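Local coordinates for protein cysteine protease (Xylella fastidiosa, PDB 3OIS) that is a papain-family enzyme that probably cleaves peptide bonds with a cysteine nucleophile, and that binds uridine diphosphate, at residues Val242-Asn255 against Asp264-Asn276. Numbering follows the deposited sequence. Where two conformers were deposited one is given.
Sequences VGYDDEIRHFRIRN and DGYFWMPYEYISN
F251, in an antiparallel beta hairpin of strands 250-254 and 266-270, packs against Y271 and I274 of helix 271-274, which follows the second strand, forming the apolar centre in the beta-rich part of this papain-like fold. Its CE2 lies 3.4 Å from Y271 CD1, the two ring planes 54° apart, while I274 CD1 sits over one face of F251 and Y244 CB over the opposite one; L194 of helix 191-199 adds to this core. Paired backbone bonds F251 N to M269 O and M269 N to F251 O, followed by a second such pair between I253 and F267, establish the antiparallel register.

On the other face of the sheet the W268 indole is covered on both faces. I248 CD1 stands 3.7 Å from the centroid of its five-membered ring, a CH-pi contact. Opposite, R252 bends at chi2 (67°), which lays CD over the six-membered ring and the guanidinium over the five-membered one, a cation-pi pair with CZ 4.4 Å from the centroid. R252 NH1 also forms a salt bridge with E263.

Toward the polar edge, R254 NH1 donates to Y266 OH at 3.1 Å, the hydroxyl lying near the guanidinium plane, and to F67 O, while NH2 reaches Q68 O. At the far end, R249 CB rests on the Y271 face and NH1 meets E272 OE1 at 3.2 Å, a salt bridge. D246 OD1, also paired with K195, accepts the Y271 hydroxyl on its anti side, OH to OD1 2.6 Å.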
ATOM      1  N   VAL A 242       5.042  -2.672  -8.922  1.00 12.38           N
ATOM      2  CA  VAL A 242       4.696  -3.766  -9.865  1.00 14.61           C
ATOM      3  C   VAL A 242       5.702  -3.933 -10.924  1.00 15.13           C
ATOM      4  O   VAL A 242       5.469  -4.689 -11.881  1.00 15.53           O
ATOM      5  CB  VAL A 242       3.285  -3.445 -10.581  1.00 15.33           C
ATOM      6  CG1 VAL A 242       2.148  -3.421  -9.518  1.00 12.43           C
ATOM      7  CG2 VAL A 242       3.297  -2.100 -11.355  1.00 13.60           C
ATOM      8  N   GLY A 243       6.851  -3.299 -10.840  1.00 14.13           N
ATOM      9  CA  GLY A 243       7.820  -3.430 -11.952  1.00 16.16           C
ATOM     10  C   GLY A 243       8.970  -2.469 -11.895  1.00 14.97           C
ATOM     11  O   GLY A 243       9.116  -1.685 -10.957  1.00 14.08           O
ATOM     12  N   TYR A 244       9.926  -2.616 -12.824  1.00 14.53           N
ATOM     13  CA  TYR A 244      11.041  -1.680 -12.924  1.00 13.87           C
ATOM     14  C   TYR A 244      11.568  -1.620 -14.365  1.00 16.30           C
ATOM     15  O   TYR A 244      11.237  -2.487 -15.153  1.00 16.46           O
ATOM     16  CB  TYR A 244      12.198  -2.106 -11.997  1.00 14.20           C
ATOM     17  CG  TYR A 244      12.840  -3.464 -12.301  1.00 14.57           C
ATOM     18  CD1 TYR A 244      12.471  -4.635 -11.650  1.00 14.78           C
ATOM     19  CD2 TYR A 244      13.864  -3.512 -13.229  1.00 14.07           C
ATOM     20  CE1 TYR A 244      13.107  -5.862 -11.942  1.00 16.64           C
ATOM     21  CE2 TYR A 244      14.514  -4.695 -13.510  1.00 14.58           C
ATOM     22  CZ  TYR A 244      14.149  -5.852 -12.853  1.00 17.57           C
ATOM     23  OH  TYR A 244      14.812  -7.057 -13.141  1.00 17.26           O
ATOM     24  N   ASP A 245      12.331  -0.587 -14.673  1.00 18.22           N
ATOM     25  CA  ASP A 245      12.865  -0.454 -16.027  1.00 17.90           C
ATOM     26  C   ASP A 245      14.238   0.121 -15.923  1.00 19.52           C
ATOM     27  O   ASP A 245      14.400   1.331 -15.635  1.00 17.42           O
ATOM     28  CB  ASP A 245      11.938   0.374 -16.939  1.00 18.04           C
ATOM     29  CG  ASP A 245      12.305   0.196 -18.426  1.00 22.66           C
ATOM     30  OD1 ASP A 245      13.440  -0.228 -18.678  1.00 24.93           O
ATOM     31  OD2 ASP A 245      11.460   0.369 -19.313  1.00 22.48           O
ATOM     32  N   ASP A 246      15.261  -0.721 -16.139  1.00 19.92           N
ATOM     33  CA  ASP A 246      16.666  -0.200 -16.191  1.00 21.38           C
ATOM     34  C   ASP A 246      16.877   0.884 -17.231  1.00 21.73           C
ATOM     35  O   ASP A 246      17.810   1.682 -17.042  1.00 22.85           O
ATOM     36  CB  ASP A 246      17.703  -1.292 -16.440  1.00 20.43           C
ATOM     37  CG  ASP A 246      17.936  -2.160 -15.244  1.00 23.66           C
ATOM     38  OD1 ASP A 246      17.473  -1.830 -14.104  1.00 24.43           O
ATOM     39  OD2 ASP A 246      18.578  -3.216 -15.425  1.00 20.15           O
ATOM     40  N   GLU A 247      16.056   0.940 -18.295  1.00 21.12           N
ATOM     41  CA  GLU A 247      16.234   1.945 -19.363  1.00 24.34           C
ATOM     42  C   GLU A 247      16.113   3.344 -18.776  1.00 23.63           C
ATOM     43  O   GLU A 247      16.855   4.269 -19.156  1.00 24.11           O
ATOM     44  CB  GLU A 247      15.216   1.712 -20.486  1.00 26.90           C
ATOM     45  CG  GLU A 247      15.307   2.640 -21.751  1.00 33.69           C
ATOM     46  CD  GLU A 247      16.609   2.445 -22.541  1.00 44.68           C
ATOM     47  OE1 GLU A 247      17.004   1.275 -22.818  1.00 45.16           O
ATOM     48  OE2 GLU A 247      17.231   3.492 -22.875  1.00 48.00           O
ATOM     49  N   ILE A 248      15.198   3.505 -17.802  1.00 22.16           N
ATOM     50  CA  ILE A 248      15.008   4.828 -17.201  1.00 19.49           C
ATOM     51  C   ILE A 248      15.342   4.820 -15.669  1.00 17.75           C
ATOM     52  O   ILE A 248      15.242   5.853 -15.036  1.00 18.98           O
ATOM     53  CB  ILE A 248      13.569   5.335 -17.476  1.00 20.02           C
ATOM     54  CG1 ILE A 248      12.536   4.392 -16.810  1.00 18.63           C
ATOM     55  CG2 ILE A 248      13.350   5.471 -19.062  1.00 23.02           C
ATOM     56  CD1 ILE A 248      11.173   5.022 -16.658  1.00 21.27           C
ATOM     57  N   ARG A 249      15.757   3.671 -15.115  1.00 16.17           N
ATOM     58  CA  ARG A 249      16.146   3.519 -13.688  1.00 16.20           C
ATOM     59  C   ARG A 249      15.008   4.073 -12.797  1.00 16.58           C
ATOM     60  O   ARG A 249      15.213   4.906 -11.908  1.00 16.67           O
ATOM     61  CB  ARG A 249      17.509   4.195 -13.390  1.00 16.86           C
ATOM     62  CG  ARG A 249      18.719   3.527 -14.161  1.00 21.68           C
ATOM     63  CD  ARG A 249      20.021   4.342 -13.929  1.00 30.94           C
ATOM     64  NE  ARG A 249      20.174   4.585 -12.480  1.00 37.62           N
ATOM     65  CZ  ARG A 249      20.645   3.712 -11.582  1.00 41.86           C
ATOM     66  NH1 ARG A 249      20.664   4.062 -10.286  1.00 42.76           N
ATOM     67  NH2 ARG A 249      21.130   2.514 -11.959  1.00 43.92           N
ATOM     68  N   HIS A 250      13.817   3.587 -13.086  1.00 15.91           N
ATOM     69  CA  HIS A 250      12.612   3.817 -12.190  1.00 15.26           C
ATOM     70  C   HIS A 250      11.898   2.497 -11.914  1.00 15.24           C
ATOM     71  O   HIS A 250      11.916   1.607 -12.763  1.00 14.85           O
ATOM     72  CB  HIS A 250      11.616   4.774 -12.792  1.00 15.35           C
ATOM     73  CG  HIS A 250      12.027   6.215 -12.786  1.00 16.72           C
ATOM     74  ND1 HIS A 250      13.120   6.694 -13.494  1.00 18.11           N
ATOM     75  CD2 HIS A 250      11.470   7.289 -12.177  1.00 13.85           C
ATOM     76  CE1 HIS A 250      13.218   8.001 -13.301  1.00 16.07           C
ATOM     77  NE2 HIS A 250      12.207   8.387 -12.532  1.00 18.94           N
ATOM     78  N   PHE A 251      11.288   2.379 -10.737  1.00 13.77           N
ATOM     79  CA  PHE A 251      10.329   1.336 -10.369  1.00 11.69           C
ATOM     80  C   PHE A 251       8.932   1.837 -10.659  1.00 11.94           C
ATOM     81  O   PHE A 251       8.630   3.053 -10.545  1.00 13.54           O
ATOM     82  CB  PHE A 251      10.435   0.967  -8.854  1.00 12.40           C
ATOM     83  CG  PHE A 251      11.634   0.125  -8.524  1.00 12.04           C
ATOM     84  CD1 PHE A 251      11.509  -1.242  -8.391  1.00 12.46           C
ATOM     85  CD2 PHE A 251      12.841   0.710  -8.317  1.00 13.51           C
ATOM     86  CE1 PHE A 251      12.562  -2.072  -8.064  1.00 15.57           C
ATOM     87  CE2 PHE A 251      13.994  -0.114  -8.009  1.00 18.92           C
ATOM     88  CZ  PHE A 251      13.846  -1.504  -7.869  1.00 16.61           C
ATOM     89  N   ARG A 252       8.079   0.914 -11.112  1.00 12.81           N
ATOM     90  CA  ARG A 252       6.687   1.281 -11.462  1.00 12.17           C
ATOM     91  C   ARG A 252       5.804   1.057 -10.249  1.00 12.05           C
ATOM     92  O   ARG A 252       5.821  -0.025  -9.632  1.00 13.11           O
ATOM     93  CB  ARG A 252       6.205   0.318 -12.561  1.00 15.41           C
ATOM     94  CG  ARG A 252       4.839   0.665 -13.161  1.00 16.25           C
ATOM     95  CD  ARG A 252       5.009   1.954 -13.896  1.00 12.35           C
ATOM     96  NE  ARG A 252       3.825   2.159 -14.754  1.00 13.62           N
ATOM     97  CZ  ARG A 252       3.620   3.257 -15.499  1.00 19.15           C
ATOM     98  NH1 ARG A 252       4.432   4.340 -15.394  1.00 17.34           N
ATOM     99  NH2 ARG A 252       2.557   3.301 -16.345  1.00 18.38           N
ATOM    100  N   ILE A 253       5.058   2.102  -9.887  1.00 12.15           N
ATOM    101  CA  ILE A 253       4.178   2.021  -8.692  1.00 11.65           C
ATOM    102  C   ILE A 253       2.702   2.199  -9.073  1.00 13.22           C
ATOM    103  O   ILE A 253       2.357   3.067  -9.843  1.00 12.70           O
ATOM    104  CB  ILE A 253       4.688   2.962  -7.551  1.00 14.17           C
ATOM    105  CG1 ILE A 253       4.732   4.357  -8.004  1.00 12.46           C
ATOM    106  CG2 ILE A 253       6.137   2.568  -7.059  1.00 14.54           C
ATOM    107  CD1 ILE A 253       4.893   5.313  -6.792  1.00 18.86           C
ATOM    108  N   ARG A 254       1.844   1.350  -8.506  1.00 10.26           N
ATOM    109  CA  ARG A 254       0.375   1.465  -8.573  1.00 11.96           C
ATOM    110  C   ARG A 254      -0.028   2.375  -7.483  1.00 11.66           C
ATOM    111  O   ARG A 254       0.134   2.073  -6.300  1.00 13.43           O
ATOM    112  CB  ARG A 254      -0.152   0.064  -8.335  1.00 12.45           C
ATOM    113  CG  ARG A 254      -1.697  -0.020  -8.390  1.00 12.74           C
ATOM    114  CD  ARG A 254      -2.164  -1.441  -7.984  1.00 10.28           C
ATOM    115  NE  ARG A 254      -3.554  -1.420  -7.651  1.00 11.26           N
ATOM    116  CZ  ARG A 254      -4.591  -1.516  -8.526  1.00 10.57           C
ATOM    117  NH1 ARG A 254      -4.368  -1.684  -9.849  1.00 14.66           N
ATOM    118  NH2 ARG A 254      -5.851  -1.457  -8.092  1.00 14.04           N
ATOM    119  N   ASN A 255      -0.545   3.554  -7.852  1.00 13.78           N
ATOM    120  CA  ASN A 255      -1.032   4.503  -6.801  1.00 12.77           C
ATOM    121  C   ASN A 255      -2.545   4.217  -6.553  1.00 12.90           C
ATOM    122  O   ASN A 255      -3.118   3.320  -7.237  1.00 14.33           O
ATOM    123  CB  ASN A 255      -0.756   5.923  -7.189  1.00 12.87           C
ATOM    124  CG  ASN A 255      -0.590   6.851  -5.970  1.00  9.65           C
ATOM    125  OD1 ASN A 255      -0.961   6.493  -4.857  1.00 11.98           O
ATOM    126  ND2 ASN A 255      -0.005   8.022  -6.187  1.00 13.70           N
ATOM    127  N   ASP A 264      -2.729   6.323 -16.069  1.00 16.43           N
ATOM    128  CA  ASP A 264      -3.835   5.486 -15.594  0.50 16.13           C
ATOM    129  C   ASP A 264      -3.681   5.143 -14.141  1.00 16.34           C
ATOM    130  O   ASP A 264      -4.009   4.046 -13.715  1.00 15.00           O
ATOM    131  CB  ASP A 264      -3.951   4.185 -16.381  0.50 18.25           C
ATOM    132  CG  ASP A 264      -5.155   4.149 -17.221  0.50 21.71           C
ATOM    133  OD1 ASP A 264      -6.292   4.398 -16.699  0.50 24.93           O
ATOM    134  OD2 ASP A 264      -4.926   3.898 -18.424  0.50 26.54           O
ATOM    135  N   GLY A 265      -3.175   6.099 -13.390  1.00 13.41           N
ATOM    136  CA  GLY A 265      -3.059   5.845 -11.930  1.00 15.63           C
ATOM    137  C   GLY A 265      -1.692   5.322 -11.515  1.00 15.46           C
ATOM    138  O   GLY A 265      -1.441   5.142 -10.297  1.00 15.10           O
ATOM    139  N   TYR A 266      -0.812   5.015 -12.462  1.00 15.26           N
ATOM    140  CA  TYR A 266       0.528   4.512 -12.167  1.00 14.83           C
ATOM    141  C   TYR A 266       1.620   5.611 -12.295  1.00 14.03           C
ATOM    142  O   TYR A 266       1.469   6.610 -13.077  1.00 14.11           O
ATOM    143  CB  TYR A 266       0.908   3.357 -13.130  1.00 14.79           C
ATOM    144  CG  TYR A 266       0.129   2.083 -12.821  1.00 13.50           C
ATOM    145  CD1 TYR A 266      -1.276   1.951 -13.162  1.00 12.73           C
ATOM    146  CD2 TYR A 266       0.732   1.019 -12.143  1.00 14.22           C
ATOM    147  CE1 TYR A 266      -1.964   0.789 -12.874  1.00 13.13           C
ATOM    148  CE2 TYR A 266      -0.014  -0.145 -11.831  1.00 11.27           C
ATOM    149  CZ  TYR A 266      -1.346  -0.227 -12.155  1.00 13.48           C
ATOM    150  OH  TYR A 266      -2.024  -1.352 -11.822  1.00 16.85           O
ATOM    151  N   PHE A 267       2.713   5.429 -11.567  1.00 13.32           N
ATOM    152  CA  PHE A 267       3.836   6.385 -11.573  1.00 13.40           C
ATOM    153  C   PHE A 267       5.163   5.658 -11.620  1.00 12.06           C
ATOM    154  O   PHE A 267       5.225   4.408 -11.477  1.00 11.57           O
ATOM    155  CB  PHE A 267       3.772   7.248 -10.284  1.00 13.84           C
ATOM    156  CG  PHE A 267       2.565   8.136 -10.211  1.00 11.14           C
ATOM    157  CD1 PHE A 267       1.322   7.683  -9.708  1.00 11.71           C
ATOM    158  CD2 PHE A 267       2.696   9.490 -10.595  1.00  9.47           C
ATOM    159  CE1 PHE A 267       0.192   8.604  -9.608  1.00 13.29           C
ATOM    160  CE2 PHE A 267       1.616  10.415 -10.470  1.00 11.49           C
ATOM    161  CZ  PHE A 267       0.353   9.972  -9.998  1.00 13.42           C
ATOM    162  N   TRP A 268       6.233   6.414 -11.847  1.00 12.36           N
ATOM    163  CA  TRP A 268       7.591   5.909 -11.854  1.00 13.35           C
ATOM    164  C   TRP A 268       8.361   6.558 -10.741  1.00 14.36           C
ATOM    165  O   TRP A 268       8.344   7.820 -10.613  1.00 15.28           O
ATOM    166  CB  TRP A 268       8.310   6.330 -13.141  1.00 14.52           C
ATOM    167  CG  TRP A 268       7.920   5.575 -14.445  1.00 14.24           C
ATOM    168  CD1 TRP A 268       7.389   6.149 -15.591  1.00 18.51           C
ATOM    169  CD2 TRP A 268       8.184   4.192 -14.776  1.00 15.48           C
ATOM    170  NE1 TRP A 268       7.268   5.198 -16.594  1.00 19.55           N
ATOM    171  CE2 TRP A 268       7.712   3.989 -16.114  1.00 18.02           C
ATOM    172  CE3 TRP A 268       8.695   3.093 -14.055  1.00 15.50           C
ATOM    173  CZ2 TRP A 268       7.736   2.744 -16.729  1.00 18.42           C
ATOM    174  CZ3 TRP A 268       8.796   1.870 -14.714  1.00 17.43           C
ATOM    175  CH2 TRP A 268       8.277   1.705 -16.020  1.00 17.80           C
ATOM    176  N   MET A 269       9.019   5.716  -9.926  1.00 13.66           N
ATOM    177  CA  MET A 269       9.805   6.169  -8.789  1.00 12.95           C
ATOM    178  C   MET A 269      11.303   5.892  -9.083  1.00 14.24           C
ATOM    179  O   MET A 269      11.637   4.773  -9.325  1.00 13.22           O
ATOM    180  CB  MET A 269       9.442   5.404  -7.487  1.00 12.85           C
ATOM    181  CG  MET A 269      10.326   5.907  -6.307  1.00 11.89           C
ATOM    182  SD  MET A 269       9.753   5.132  -4.714  1.00 13.73           S
ATOM    183  CE  MET A 269       8.322   6.187  -4.355  1.00 14.97           C
ATOM    184  N   PRO A 270      12.187   6.888  -8.978  1.00 16.44           N
ATOM    185  CA  PRO A 270      13.615   6.663  -9.299  1.00 16.44           C
ATOM    186  C   PRO A 270      14.271   5.607  -8.399  1.00 17.09           C
ATOM    187  O   PRO A 270      13.929   5.492  -7.231  1.00 16.25           O
ATOM    188  CB  PRO A 270      14.298   8.017  -8.989  1.00 19.41           C
ATOM    189  CG  PRO A 270      13.143   9.030  -8.845  1.00 17.83           C
ATOM    190  CD  PRO A 270      11.881   8.270  -8.570  1.00 17.30           C
ATOM    191  N   TYR A 271      15.206   4.837  -8.949  1.00 16.88           N
ATOM    192  CA  TYR A 271      16.013   3.952  -8.133  1.00 16.47           C
ATOM    193  C   TYR A 271      16.610   4.599  -6.898  1.00 16.10           C
ATOM    194  O   TYR A 271      16.627   3.989  -5.824  1.00 17.99           O
ATOM    195  CB  TYR A 271      17.177   3.423  -9.010  1.00 15.20           C
ATOM    196  CG  TYR A 271      16.735   2.370 -10.015  1.00 16.79           C
ATOM    197  CD1 TYR A 271      15.378   2.070 -10.255  1.00 18.01           C
ATOM    198  CD2 TYR A 271      17.671   1.697 -10.791  1.00 21.24           C
ATOM    199  CE1 TYR A 271      15.016   1.101 -11.206  1.00 16.99           C
ATOM    200  CE2 TYR A 271      17.283   0.718 -11.787  1.00 18.99           C
ATOM    201  CZ  TYR A 271      15.969   0.436 -11.987  1.00 19.49           C
ATOM    202  OH  TYR A 271      15.568  -0.514 -12.940  1.00 17.01           O
ATOM    203  N   GLU A 272      17.073   5.847  -7.039  1.00 17.52           N
ATOM    204  CA  GLU A 272      17.729   6.555  -5.898  1.00 17.35           C
ATOM    205  C   GLU A 272      16.698   6.959  -4.821  1.00 16.23           C
ATOM    206  O   GLU A 272      17.075   7.263  -3.667  1.00 17.51           O
ATOM    207  CB  GLU A 272      18.405   7.843  -6.421  1.00 19.73           C
ATOM    208  CG  GLU A 272      19.517   7.691  -7.523  1.00 25.07           C
ATOM    209  CD  GLU A 272      19.021   7.413  -8.995  1.00 35.19           C
ATOM    210  OE1 GLU A 272      19.927   7.164  -9.860  1.00 36.47           O
ATOM    211  OE2 GLU A 272      17.769   7.408  -9.315  1.00 28.49           O
ATOM    212  N   TYR A 273      15.433   7.000  -5.192  1.00 14.95           N
ATOM    213  CA  TYR A 273      14.402   7.352  -4.225  1.00 14.24           C
ATOM    214  C   TYR A 273      14.095   6.086  -3.414  1.00 16.05           C
ATOM    215  O   TYR A 273      14.199   6.083  -2.176  1.00 15.11           O
ATOM    216  CB  TYR A 273      13.196   7.838  -5.017  1.00 13.78           C
ATOM    217  CG  TYR A 273      12.126   8.607  -4.222  1.00 13.48           C
ATOM    218  CD1 TYR A 273      11.706   9.834  -4.708  1.00 14.18           C
ATOM    219  CD2 TYR A 273      11.561   8.129  -3.009  1.00 13.85           C
ATOM    220  CE1 TYR A 273      10.745  10.549  -4.094  1.00 16.08           C
ATOM    221  CE2 TYR A 273      10.605   8.912  -2.314  1.00 14.49           C
ATOM    222  CZ  TYR A 273      10.165  10.097  -2.897  1.00 16.77           C
ATOM    223  OH  TYR A 273       9.230  10.908  -2.285  1.00 16.80           O
ATOM    224  N   ILE A 274      13.703   5.003  -4.101  1.00 15.25           N
ATOM    225  CA  ILE A 274      13.294   3.805  -3.381  1.00 15.09           C
ATOM    226  C   ILE A 274      14.394   3.184  -2.493  1.00 16.20           C
ATOM    227  O   ILE A 274      14.082   2.551  -1.469  1.00 18.07           O
ATOM    228  CB  ILE A 274      12.724   2.750  -4.392  1.00 15.50           C
ATOM    229  CG1 ILE A 274      11.730   1.823  -3.693  1.00 15.04           C
ATOM    230  CG2 ILE A 274      13.927   2.029  -5.084  1.00 14.93           C
ATOM    231  CD1 ILE A 274      10.865   0.890  -4.718  1.00 13.64           C
ATOM    232  N   SER A 275      15.654   3.356  -2.877  1.00 15.93           N
ATOM    233  CA  SER A 275      16.757   2.739  -2.157  1.00 17.69           C
ATOM    234  C   SER A 275      17.275   3.610  -1.022  1.00 17.20           C
ATOM    235  O   SER A 275      18.107   3.145  -0.292  1.00 16.72           O
ATOM    236  CB  SER A 275      17.886   2.414  -3.173  1.00 18.47           C
ATOM    237  OG  SER A 275      18.499   3.604  -3.621  1.00 21.90           O
ATOM    238  N   ASN A 276      16.749   4.837  -0.891  1.00 18.46           N
ATOM    239  CA  ASN A 276      17.125   5.743   0.195  1.00 18.38           C
ATOM    240  C   ASN A 276      16.376   5.417   1.507  1.00 18.36           C
ATOM    241  O   ASN A 276      15.153   5.501   1.565  1.00 16.49           O
ATOM    242  CB  ASN A 276      16.951   7.202  -0.249  1.00 16.64           C
ATOM    243  CG  ASN A 276      17.564   8.200   0.740  1.00 21.63           C
ATOM    244  OD1 ASN A 276      17.687   7.906   1.903  1.00 20.04           O
ATOM    245  ND2 ASN A 276      18.004   9.371   0.245  1.00 22.99           N
TER
HETATM  246  O   HOH W   1      16.551   7.214 -11.802  1.00 25.20           O